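Local atomic coordinates of TRAP dicarboxylate ABC transporter, substrate-binding protein (Roseobacter denitrificans, PDB entry 4OVQ), a protein that binds beta-D-glucuronate in the cleft between its lobes and probably delivers it, as a periplasmic solute-binding protein, to a TRAP transporter. Residues G28-V33 / P37-M42; I84-L89 / A139-G144; E206-S211 / D267-R272. One frame throughout, in Å; residues are numbered along the deposited sequence.

Contact 1: residues G28-V33 / P37-M42. With BDP (beta-D-glucopyranuronic acid), chain C.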
loop_
_atom_site.group_PDB
_atom_site.type_symbol
_atom_site.label_atom_id
_atom_site.label_comp_id
_atom_site.label_asym_id
_atom_site.label_seq_id
_atom_site.Cartn_x
_atom_site.Cartn_y
_atom_site.Cartn_z
ATOM N N GLY A 28 -1.124 -16.878 -6.751
ATOM C CA GLY A 28 -1.225 -15.528 -6.236
ATOM C C GLY A 28 -0.065 -15.111 -5.351
ATOM O O GLY A 28 0.538 -15.937 -4.664
ATOM N N TRP A 29 0.220 -13.810 -5.356
ATOM C CA TRP A 29 1.293 -13.218 -4.557
ATOM C C TRP A 29 0.790 -12.358 -3.421
ATOM O O TRP A 29 -0.166 -11.572 -3.593
ATOM C CB TRP A 29 2.185 -12.373 -5.483
ATOM C CG TRP A 29 3.376 -11.697 -4.918
ATOM C CD1 TRP A 29 4.677 -12.137 -5.001
ATOM C CD2 TRP A 29 3.428 -10.423 -4.253
ATOM N NE1 TRP A 29 5.505 -11.238 -4.399
ATOM C CE2 TRP A 29 4.777 -10.177 -3.930
ATOM C CE3 TRP A 29 2.460 -9.483 -3.873
ATOM C CZ2 TRP A 29 5.195 -9.015 -3.246
ATOM C CZ3 TRP A 29 2.859 -8.351 -3.175
ATOM C CH2 TRP A 29 4.226 -8.095 -2.920
ATOM N N ASN A 30 1.424 -12.493 -2.271
ATOM C CA ASN A 30 1.221 -11.600 -1.141
ATOM C C ASN A 30 2.550 -11.490 -0.413
ATOM O O ASN A 30 3.249 -12.504 -0.244
ATOM C CB ASN A 30 0.119 -12.169 -0.217
ATOM C CG ASN A 30 0.114 -11.547 1.187
ATOM O OD1 ASN A 30 0.213 -10.347 1.333
ATOM N ND2 ASN A 30 -0.040 -12.369 2.235
ATOM N N ILE A 31 2.926 -10.293 0.032
ATOM C CA ILE A 31 4.231 -10.098 0.666
ATOM C C ILE A 31 4.249 -10.429 2.157
ATOM O O ILE A 31 5.329 -10.572 2.735
ATOM C CB ILE A 31 4.751 -8.652 0.428
ATOM C CG1 ILE A 31 6.282 -8.531 0.522
ATOM C CG2 ILE A 31 4.038 -7.652 1.316
ATOM C CD1 ILE A 31 6.802 -7.267 -0.241
ATOM N N HIS A 32 3.075 -10.592 2.777
ATOM C CA HIS A 32 2.953 -10.578 4.237
ATOM C C HIS A 32 3.128 -11.942 4.903
ATOM O O HIS A 32 3.080 -12.978 4.243
ATOM C CB HIS A 32 1.659 -9.881 4.679
ATOM C CG HIS A 32 1.684 -8.418 4.393
ATOM N ND1 HIS A 32 2.434 -7.539 5.144
ATOM C CD2 HIS A 32 1.111 -7.684 3.405
ATOM C CE1 HIS A 32 2.319 -6.325 4.637
ATOM N NE2 HIS A 32 1.518 -6.380 3.586
ATOM N N VAL A 33 3.305 -11.896 6.211
ATOM C CA VAL A 33 3.546 -13.109 6.997
ATOM C C VAL A 33 2.274 -13.717 7.534
ATOM O O VAL A 33 1.178 -13.218 7.260
ATOM C CB VAL A 33 4.455 -12.801 8.161
ATOM C CG1 VAL A 33 5.780 -12.261 7.648
ATOM C CG2 VAL A 33 3.782 -11.810 9.068
ATOM N N PRO A 37 -3.510 -9.523 8.344
ATOM C CA PRO A 37 -4.856 -9.335 7.795
ATOM C C PRO A 37 -4.915 -9.711 6.324
ATOM O O PRO A 37 -5.786 -10.482 5.908
ATOM C CB PRO A 37 -5.114 -7.845 8.009
ATOM C CG PRO A 37 -4.386 -7.569 9.331
ATOM C CD PRO A 37 -3.142 -8.436 9.266
ATOM N N ASN A 38 -3.978 -9.198 5.531
ATOM C CA ASN A 38 -3.976 -9.503 4.103
ATOM C C ASN A 38 -3.773 -10.976 3.773
ATOM O O ASN A 38 -4.273 -11.515 2.771
ATOM C CB ASN A 38 -2.852 -8.730 3.404
ATOM C CG ASN A 38 -2.980 -7.248 3.537
ATOM O OD1 ASN A 38 -3.370 -6.722 4.572
ATOM N ND2 ASN A 38 -2.600 -6.539 2.485
ATOM N N THR A 39 -2.967 -11.632 4.583
ATOM C CA THR A 39 -2.686 -13.011 4.386
ATOM C C THR A 39 -3.941 -13.870 4.591
ATOM O O THR A 39 -4.327 -14.660 3.738
ATOM C CB THR A 39 -1.580 -13.418 5.364
ATOM O OG1 THR A 39 -0.410 -12.603 5.102
ATOM C CG2 THR A 39 -1.242 -14.827 5.195
ATOM N N VAL A 40 -4.568 -13.657 5.732
ATOM C CA VAL A 40 -5.775 -14.409 6.114
ATOM C C VAL A 40 -6.862 -14.104 5.089
ATOM O O VAL A 40 -7.597 -15.006 4.621
ATOM C CB VAL A 40 -6.201 -14.004 7.499
ATOM C CG1 VAL A 40 -7.545 -14.645 7.854
ATOM C CG2 VAL A 40 -5.150 -14.430 8.528
ATOM N N ALA A 41 -6.940 -12.852 4.673
ATOM C CA ALA A 41 -7.979 -12.451 3.708
ATOM C C ALA A 41 -7.737 -13.008 2.294
ATOM O O ALA A 41 -8.698 -13.320 1.590
ATOM C CB ALA A 41 -8.131 -10.922 3.667
HETATM N N MSE A 42 -6.483 -13.083 1.843
HETATM C CA MSE A 42 -6.237 -13.696 0.563
HETATM C C MSE A 42 -6.508 -15.206 0.591
HETATM O O MSE A 42 -6.933 -15.768 -0.411
HETATM C CB MSE A 42 -4.794 -13.366 0.066
HETATM C CG MSE A 42 -4.601 -11.898 -0.311
HETATM SE SE MSE A 42 -5.703 -11.367 -1.836
HETATM C CE MSE A 42 -4.594 -12.210 -3.214
HETATM C C1 BDP C . 3.103 -2.265 3.361
HETATM C C2 BDP C . 2.334 -2.819 2.189
HETATM C C3 BDP C . 3.232 -3.734 1.478
HETATM C C4 BDP C . 4.452 -3.010 1.017
HETATM C C5 BDP C . 5.165 -2.380 2.190
HETATM C C6 BDP C . 6.405 -1.571 1.778
HETATM O O2 BDP C . 1.225 -3.582 2.772
HETATM O O3 BDP C . 2.494 -4.118 0.259
HETATM O O4 BDP C . 5.363 -3.954 0.310
HETATM O O5 BDP C . 4.293 -1.528 2.921
HETATM O O6A BDP C . 7.111 -1.980 0.809
HETATM O O1 BDP C . 2.363 -1.350 4.117
HETATM O O6B BDP C . 6.694 -0.634 2.563
#
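Thr39 OG1 is gripped from two directions: it gives its proton to Val33 O at 2.7 Å and accepts one from Asn30 ND2 at 2.9 Å. These bonds tie the first helix, 37-52, to the loop that precedes it in the beta-alpha-beta unit made of strand 25-29, this helix and strand 58-62, at the edge of the glucuronate pocket. The hydroxyl lies almost exactly in the amide plane of Asn30, although the N-H is bent, 140° at the hydrogen. Asn30 reaches it because CG stands anti to the backbone N (chi1 163°), which throws the amide toward the helix; its OD1 turns back to take a weak bond from His32 N. The other hydrogen of Asn30 ND2 has a partner in His63.

Next to Thr39 on the helix, Asn38 sets its amide obliquely against the His32 ring, with ND2 4.0 Å from CD2 of His32. That amide is itself held by Asn86 and Gln265. His32 CB also rests on Thr39 OG1, and Ile31 CG2 lies over one face of the imidazole, near its rim, while Tyr36 stacks on the ring. Braced in this way, the imidazole points its edge at the sugar: His32 NE2 donates to O2 of the bound glucuronate, 2.9 Å away and close to the ring plane.

Contact 2: residues I84-L89 / A139-G144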
loop_
_atom_site.group_PDB
_atom_site.type_symbol
_atom_site.label_atom_id
_atom_site.label_comp_id
_atom_site.label_asym_id
_atom_site.label_seq_id
_atom_site.Cartn_x
_atom_site.Cartn_y
_atom_site.Cartn_z
ATOM N N ILE A 84 -2.732 -13.565 -9.952
ATOM C CA ILE A 84 -3.315 -12.796 -8.858
ATOM C C ILE A 84 -2.233 -12.155 -8.019
ATOM O O ILE A 84 -1.193 -12.773 -7.750
ATOM C CB ILE A 84 -4.186 -13.722 -7.948
ATOM C CG1 ILE A 84 -5.418 -14.224 -8.709
ATOM C CG2 ILE A 84 -4.559 -13.011 -6.675
ATOM C CD1 ILE A 84 -6.483 -13.187 -8.987
ATOM N N GLY A 85 -2.510 -10.944 -7.539
ATOM C CA GLY A 85 -1.682 -10.342 -6.504
ATOM C C GLY A 85 -2.531 -9.507 -5.565
ATOM O O GLY A 85 -3.554 -8.962 -5.941
ATOM N N ASN A 86 -2.138 -9.450 -4.307
ATOM C CA ASN A 86 -2.562 -8.381 -3.430
ATOM C C ASN A 86 -1.437 -7.351 -3.467
ATOM O O ASN A 86 -0.376 -7.561 -2.883
ATOM C CB ASN A 86 -2.815 -8.914 -2.009
ATOM C CG ASN A 86 -2.699 -7.840 -0.930
ATOM O OD1 ASN A 86 -2.170 -8.086 0.154
ATOM N ND2 ASN A 86 -3.169 -6.644 -1.230
ATOM N N PHE A 87 -1.682 -6.265 -4.174
ATOM C CA PHE A 87 -0.710 -5.220 -4.373
ATOM C C PHE A 87 -1.112 -3.913 -3.655
ATOM O O PHE A 87 -2.233 -3.393 -3.806
ATOM C CB PHE A 87 -0.498 -4.930 -5.868
ATOM C CG PHE A 87 0.043 -6.079 -6.646
ATOM C CD1 PHE A 87 1.033 -6.882 -6.116
ATOM C CD2 PHE A 87 -0.449 -6.333 -7.921
ATOM C CE1 PHE A 87 1.535 -7.956 -6.838
ATOM C CE2 PHE A 87 0.037 -7.385 -8.665
ATOM C CZ PHE A 87 1.030 -8.190 -8.125
ATOM N N ASN A 88 -0.149 -3.360 -2.927
ATOM C CA ASN A 88 -0.239 -1.963 -2.494
ATOM C C ASN A 88 -0.183 -1.060 -3.725
ATOM O O ASN A 88 0.573 -1.334 -4.663
ATOM C CB ASN A 88 0.968 -1.675 -1.630
ATOM C CG ASN A 88 0.910 -0.330 -0.918
ATOM O OD1 ASN A 88 1.473 0.665 -1.406
ATOM N ND2 ASN A 88 0.334 -0.313 0.274
ATOM N N LEU A 89 -0.956 0.016 -3.759
ATOM C CA LEU A 89 -0.937 0.874 -4.958
ATOM C C LEU A 89 0.334 1.699 -5.129
ATOM O O LEU A 89 0.596 2.193 -6.214
ATOM C CB LEU A 89 -2.187 1.756 -5.039
ATOM C CG LEU A 89 -3.224 1.147 -5.984
ATOM C CD1 LEU A 89 -3.776 -0.165 -5.487
ATOM C CD2 LEU A 89 -4.358 2.148 -6.264
ATOM N N ALA A 139 -11.087 -5.661 -5.799
ATOM C CA ALA A 139 -11.556 -5.152 -4.525
ATOM C C ALA A 139 -10.441 -4.385 -3.862
ATOM O O ALA A 139 -9.268 -4.570 -4.214
ATOM C CB ALA A 139 -12.022 -6.286 -3.636
ATOM N N TRP A 140 -10.794 -3.527 -2.912
ATOM C CA TRP A 140 -9.848 -2.700 -2.217
ATOM C C TRP A 140 -9.606 -3.197 -0.759
ATOM O O TRP A 140 -10.545 -3.469 0.011
ATOM C CB TRP A 140 -10.336 -1.242 -2.146
ATOM C CG TRP A 140 -10.657 -0.596 -3.454
ATOM C CD1 TRP A 140 -11.888 -0.157 -3.861
ATOM C CD2 TRP A 140 -9.750 -0.280 -4.514
ATOM N NE1 TRP A 140 -11.804 0.381 -5.115
ATOM C CE2 TRP A 140 -10.499 0.343 -5.533
ATOM C CE3 TRP A 140 -8.374 -0.457 -4.708
ATOM C CZ2 TRP A 140 -9.926 0.765 -6.734
ATOM C CZ3 TRP A 140 -7.811 -0.014 -5.906
ATOM C CH2 TRP A 140 -8.592 0.581 -6.897
ATOM N N TYR A 141 -8.341 -3.247 -0.371
ATOM C CA TYR A 141 -7.947 -3.572 0.991
ATOM C C TYR A 141 -7.442 -2.336 1.721
ATOM O O TYR A 141 -6.887 -1.414 1.096
ATOM C CB TYR A 141 -6.782 -4.567 0.956
ATOM C CG TYR A 141 -7.082 -6.037 0.794
ATOM C CD1 TYR A 141 -8.368 -6.538 0.596
ATOM C CD2 TYR A 141 -6.030 -6.945 0.876
ATOM C CE1 TYR A 141 -8.580 -7.912 0.465
ATOM C CE2 TYR A 141 -6.226 -8.297 0.754
ATOM C CZ TYR A 141 -7.487 -8.777 0.558
ATOM O OH TYR A 141 -7.656 -10.145 0.444
ATOM N N ASP A 142 -7.610 -2.313 3.045
ATOM C CA ASP A 142 -7.089 -1.267 3.932
ATOM C C ASP A 142 -5.632 -1.551 4.260
ATOM O O ASP A 142 -5.248 -2.702 4.536
ATOM C CB ASP A 142 -7.916 -1.326 5.232
ATOM C CG ASP A 142 -7.853 -0.052 6.057
ATOM O OD1 ASP A 142 -6.954 0.794 5.884
ATOM O OD2 ASP A 142 -8.754 0.110 6.915
ATOM N N ALA A 143 -4.797 -0.509 4.232
ATOM C CA ALA A 143 -3.425 -0.581 4.758
ATOM C C ALA A 143 -3.140 0.606 5.652
ATOM O O ALA A 143 -1.977 0.944 5.903
ATOM C CB ALA A 143 -2.388 -0.657 3.635
ATOM N N GLY A 144 -4.205 1.221 6.166
ATOM C CA GLY A 144 -4.061 2.305 7.101
ATOM C C GLY A 144 -3.261 3.484 6.602
ATOM O O GLY A 144 -3.175 3.741 5.410
#
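Asn86 and Tyr141 make the closest approach of this contact, and it is van der Waals packing: ND2 of Asn86 lies 3.6 Å from CD2 of Tyr141, with the amide and ring planes 60° apart. With CG of Asn86 anti to the backbone N (chi1 156°), the side chain extends toward Tyr141, and its CG sits 3.9 Å from both CD2 and CE2. The apolar part lies further along, where Leu89 brings both methyls to one corner of the Trp140 indole. CD1 and CD2 of Leu89 are each 4.1 Å from CZ3 of Trp140, and CD1 comes in at the ring edge, near its plane. A looser touch follows at Ala143, whose CB is 4.3 Å from Asn88 ND2.

No hydrogen bond joins the two segments. Strands 84-88 and 135-141 belong to the same five-stranded mixed sheet, but strand 234-239 runs between them, and it is side chains that bridge the gap; the touching parts point 78° apart.

Polar groups are satisfied by neighbours. Asn86 OD1 accepts from Asn38, and its ND2 donates to Cys235 O and Glu234, both on the intervening strand. Tyr141 OH pairs with Ser261. Asn88 is the N-cap of helix 89-92, its OD1 taking the N-H of Gly90 while ND2 holds Glu234, a glucuronate-binding residue, so the one amide of Asn88, itself a pocket residue touching the bound glucuronate, serves both the helix start and Glu234. Past the strand, Asp142 OD1 accepts from Gly144 N at 2.8 Å, an Asx turn that bends the chain beside Ala143.

Contact 3: residues E206-S211 / D267-R272. With BDP (beta-D-glucopyranuronic acid), chain C.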
loop_
_atom_site.group_PDB
_atom_site.type_symbol
_atom_site.label_atom_id
_atom_site.label_comp_id
_atom_site.label_asym_id
_atom_site.label_seq_id
_atom_site.Cartn_x
_atom_site.Cartn_y
_atom_site.Cartn_z
ATOM N N GLU A 206 9.125 4.092 6.857
ATOM C CA GLU A 206 7.776 4.537 7.169
ATOM C C GLU A 206 6.766 3.467 6.771
ATOM O O GLU A 206 6.935 2.784 5.749
ATOM C CB GLU A 206 7.482 5.887 6.507
ATOM C CG GLU A 206 7.905 6.046 5.050
ATOM C CD GLU A 206 6.915 5.432 4.048
ATOM O OE1 GLU A 206 7.358 4.589 3.216
ATOM O OE2 GLU A 206 5.710 5.796 4.068
ATOM N N ASN A 207 5.731 3.295 7.596
ATOM C CA ASN A 207 4.749 2.275 7.328
ATOM C C ASN A 207 3.616 2.318 8.323
ATOM O O ASN A 207 3.628 3.116 9.236
ATOM C CB ASN A 207 5.379 0.882 7.308
ATOM C CG ASN A 207 4.825 0.038 6.185
ATOM O OD1 ASN A 207 3.606 -0.115 6.093
ATOM N ND2 ASN A 207 5.686 -0.464 5.302
ATOM N N ASN A 208 2.621 1.467 8.112
ATOM C CA ASN A 208 1.511 1.356 9.064
ATOM C C ASN A 208 1.930 0.537 10.303
ATOM O O ASN A 208 2.997 -0.075 10.342
ATOM C CB ASN A 208 0.314 0.728 8.363
ATOM C CG ASN A 208 0.656 -0.581 7.664
ATOM O OD1 ASN A 208 1.297 -1.459 8.220
ATOM N ND2 ASN A 208 0.213 -0.715 6.401
ATOM N N TRP A 209 1.083 0.523 11.338
ATOM C CA TRP A 209 1.425 -0.220 12.552
ATOM C C TRP A 209 1.668 -1.702 12.333
ATOM O O TRP A 209 2.636 -2.256 12.841
ATOM C CB TRP A 209 0.365 -0.077 13.650
ATOM C CG TRP A 209 0.295 1.254 14.290
ATOM C CD1 TRP A 209 -0.654 2.198 14.079
ATOM C CD2 TRP A 209 1.189 1.790 15.277
ATOM N NE1 TRP A 209 -0.416 3.299 14.865
ATOM C CE2 TRP A 209 0.709 3.073 15.616
ATOM C CE3 TRP A 209 2.352 1.319 15.898
ATOM C CZ2 TRP A 209 1.351 3.892 16.563
ATOM C CZ3 TRP A 209 2.990 2.138 16.833
ATOM C CH2 TRP A 209 2.477 3.408 17.154
ATOM N N PRO A 210 0.782 -2.387 11.589
ATOM C CA PRO A 210 0.984 -3.830 11.432
ATOM C C PRO A 210 2.281 -4.254 10.707
ATOM O O PRO A 210 2.869 -5.290 11.020
ATOM C CB PRO A 210 -0.275 -4.275 10.676
ATOM C CG PRO A 210 -1.302 -3.242 11.033
ATOM C CD PRO A 210 -0.520 -1.959 11.063
ATOM N N SER A 211 2.718 -3.461 9.737
ATOM C CA SER A 211 3.974 -3.748 9.035
ATOM C C SER A 211 5.168 -3.451 9.932
ATOM O O SER A 211 6.124 -4.200 9.960
ATOM C CB SER A 211 4.101 -2.908 7.768
ATOM O OG SER A 211 3.296 -3.393 6.707
ATOM N N ASP A 267 -12.281 -5.825 8.343
ATOM C CA ASP A 267 -12.557 -6.177 9.751
ATOM C C ASP A 267 -11.291 -6.668 10.461
ATOM O O ASP A 267 -11.017 -6.295 11.611
ATOM C CB ASP A 267 -13.628 -7.268 9.830
ATOM C CG ASP A 267 -14.995 -6.786 9.379
ATOM O OD1 ASP A 267 -15.246 -5.554 9.376
ATOM O OD2 ASP A 267 -15.847 -7.644 9.033
ATOM N N LEU A 268 -10.529 -7.534 9.805
ATOM C CA LEU A 268 -9.272 -8.024 10.385
ATOM C C LEU A 268 -8.310 -6.855 10.598
ATOM O O LEU A 268 -7.618 -6.769 11.609
ATOM C CB LEU A 268 -8.600 -9.084 9.502
ATOM C CG LEU A 268 -9.353 -10.394 9.293
ATOM C CD1 LEU A 268 -8.581 -11.306 8.331
ATOM C CD2 LEU A 268 -9.576 -11.067 10.649
ATOM N N TRP A 269 -8.249 -5.970 9.609
ATOM C CA TRP A 269 -7.295 -4.858 9.630
ATOM C C TRP A 269 -7.482 -3.961 10.851
ATOM O O TRP A 269 -6.515 -3.631 11.544
ATOM C CB TRP A 269 -7.403 -4.012 8.349
ATOM C CG TRP A 269 -6.371 -2.934 8.388
ATOM C CD1 TRP A 269 -6.559 -1.619 8.725
ATOM C CD2 TRP A 269 -4.972 -3.096 8.153
ATOM N NE1 TRP A 269 -5.345 -0.952 8.709
ATOM C CE2 TRP A 269 -4.361 -1.845 8.375
ATOM C CE3 TRP A 269 -4.178 -4.182 7.808
ATOM C CZ2 TRP A 269 -2.979 -1.646 8.233
ATOM C CZ3 TRP A 269 -2.818 -3.994 7.684
ATOM C CH2 TRP A 269 -2.235 -2.717 7.883
ATOM N N ASN A 270 -8.714 -3.564 11.139
ATOM C CA ASN A 270 -8.918 -2.628 12.236
ATOM C C ASN A 270 -8.539 -3.219 13.596
ATOM O O ASN A 270 -7.945 -2.535 14.431
ATOM C CB ASN A 270 -10.349 -2.071 12.223
ATOM C CG ASN A 270 -10.549 -1.002 11.140
ATOM O OD1 ASN A 270 -11.499 -1.059 10.355
ATOM N ND2 ASN A 270 -9.648 -0.021 11.101
ATOM N N LYS A 271 -8.815 -4.499 13.803
ATOM C CA LYS A 271 -8.364 -5.155 15.032
ATOM C C LYS A 271 -6.828 -5.270 15.083
ATOM O O LYS A 271 -6.218 -5.268 16.150
ATOM C CB LYS A 271 -9.011 -6.536 15.146
ATOM C CG LYS A 271 -10.498 -6.464 15.493
ATOM C CD LYS A 271 -11.003 -7.800 15.981
ATOM C CE LYS A 271 -11.289 -8.729 14.818
ATOM N NZ LYS A 271 -11.336 -10.154 15.259
ATOM N N ARG A 272 -6.186 -5.348 13.922
ATOM C CA ARG A 272 -4.759 -5.645 13.900
ATOM C C ARG A 272 -3.949 -4.408 14.172
ATOM O O ARG A 272 -2.876 -4.494 14.774
ATOM C CB ARG A 272 -4.335 -6.224 12.555
ATOM C CG ARG A 272 -2.853 -6.505 12.454
ATOM C CD ARG A 272 -2.396 -7.309 13.641
ATOM N NE ARG A 272 -1.001 -7.675 13.518
ATOM C CZ ARG A 272 -0.556 -8.778 12.928
ATOM N NH1 ARG A 272 0.752 -9.007 12.889
ATOM N NH2 ARG A 272 -1.408 -9.666 12.438
HETATM C C1 BDP C . 3.103 -2.265 3.361
HETATM C C2 BDP C . 2.334 -2.819 2.189
HETATM C C3 BDP C . 3.232 -3.734 1.478
HETATM C C4 BDP C . 4.452 -3.010 1.017
HETATM C C5 BDP C . 5.165 -2.380 2.190
HETATM C C6 BDP C . 6.405 -1.571 1.778
HETATM O O2 BDP C . 1.225 -3.582 2.772
HETATM O O3 BDP C . 2.494 -4.118 0.259
HETATM O O4 BDP C . 5.363 -3.954 0.310
HETATM O O5 BDP C . 4.293 -1.528 2.921
HETATM O O6A BDP C . 7.111 -1.980 0.809
HETATM O O1 BDP C . 2.363 -1.350 4.117
HETATM O O6B BDP C . 6.694 -0.634 2.563
#
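Pro210 CG sits over one face of the Trp269 indole, 3.3 Å from CH2, and this CH-pi-like packing is the tight heart of the contact. It joins the first turn of helix 209-214, next to the glucuronate pocket, to the long helix 248-282 of this family 7 solute-binding protein. The pyrrolidine crosses the indole at about a right angle, with CG and CD near both CH2 and CZ2. Trp269 reaches the proline because CG stands anti to the backbone N (chi1 -177°), carrying the six-membered ring out from its helix. At the rim of the same ring lies the amide of Asn208: its CG is near the indole plane, ND2 is 3.5 Å from CH2 of Trp269, and the planes stand 72° apart. That ND2 donates to Ala143 O.

Looser packing is found at Arg272, which is partly exposed. Its CG touches Pro210 CB at 3.8 Å, and the chain bends at chi2 (50°) before the guanidinium goes on to a salt bridge with Glu213 and a bond to Ser276.

On the sugar side the polar atoms are held closely. Asn208 N-caps helix 209-214, its OD1 taking Ser211 N almost straight in line with the C=O bond. The side chain of Asn207 is fixed from behind by Asn208 N, which meets OD1 at 2.7 Å on a lone pair in the carbonyl plane. Its amide then serves the ligand with both ends: Asn207 OD1 accepts from the glucuronate O1 at 2.6 Å, and Asn207 ND2 donates to the ring oxygen O5 at 3.0 Å.

In the fold
From the N terminus, contact 1 closes first, a short loop between strand 25-29 and helix 37-52. Contact 2 follows, closing a loop of 49 residues from strand 84-88 to the end of strand 135-141, and contact 3 closes one of 55 residues back onto helix 248-282. The three lie in series, neither nested nor crossed, yet they touch in space. Contacts 1 and 2 share the five-stranded sheet, where Trp29 pairs with Ile84, and the side chain of Asn38 on the helix bonds to Asn86. Contact 3 ties the end of strand 204-207, in the second sheet, to helix 248-282, whose Trp269 also packs on Pro37 and Ala143. All three contacts reach the glucuronate, contact 2 through Asn88.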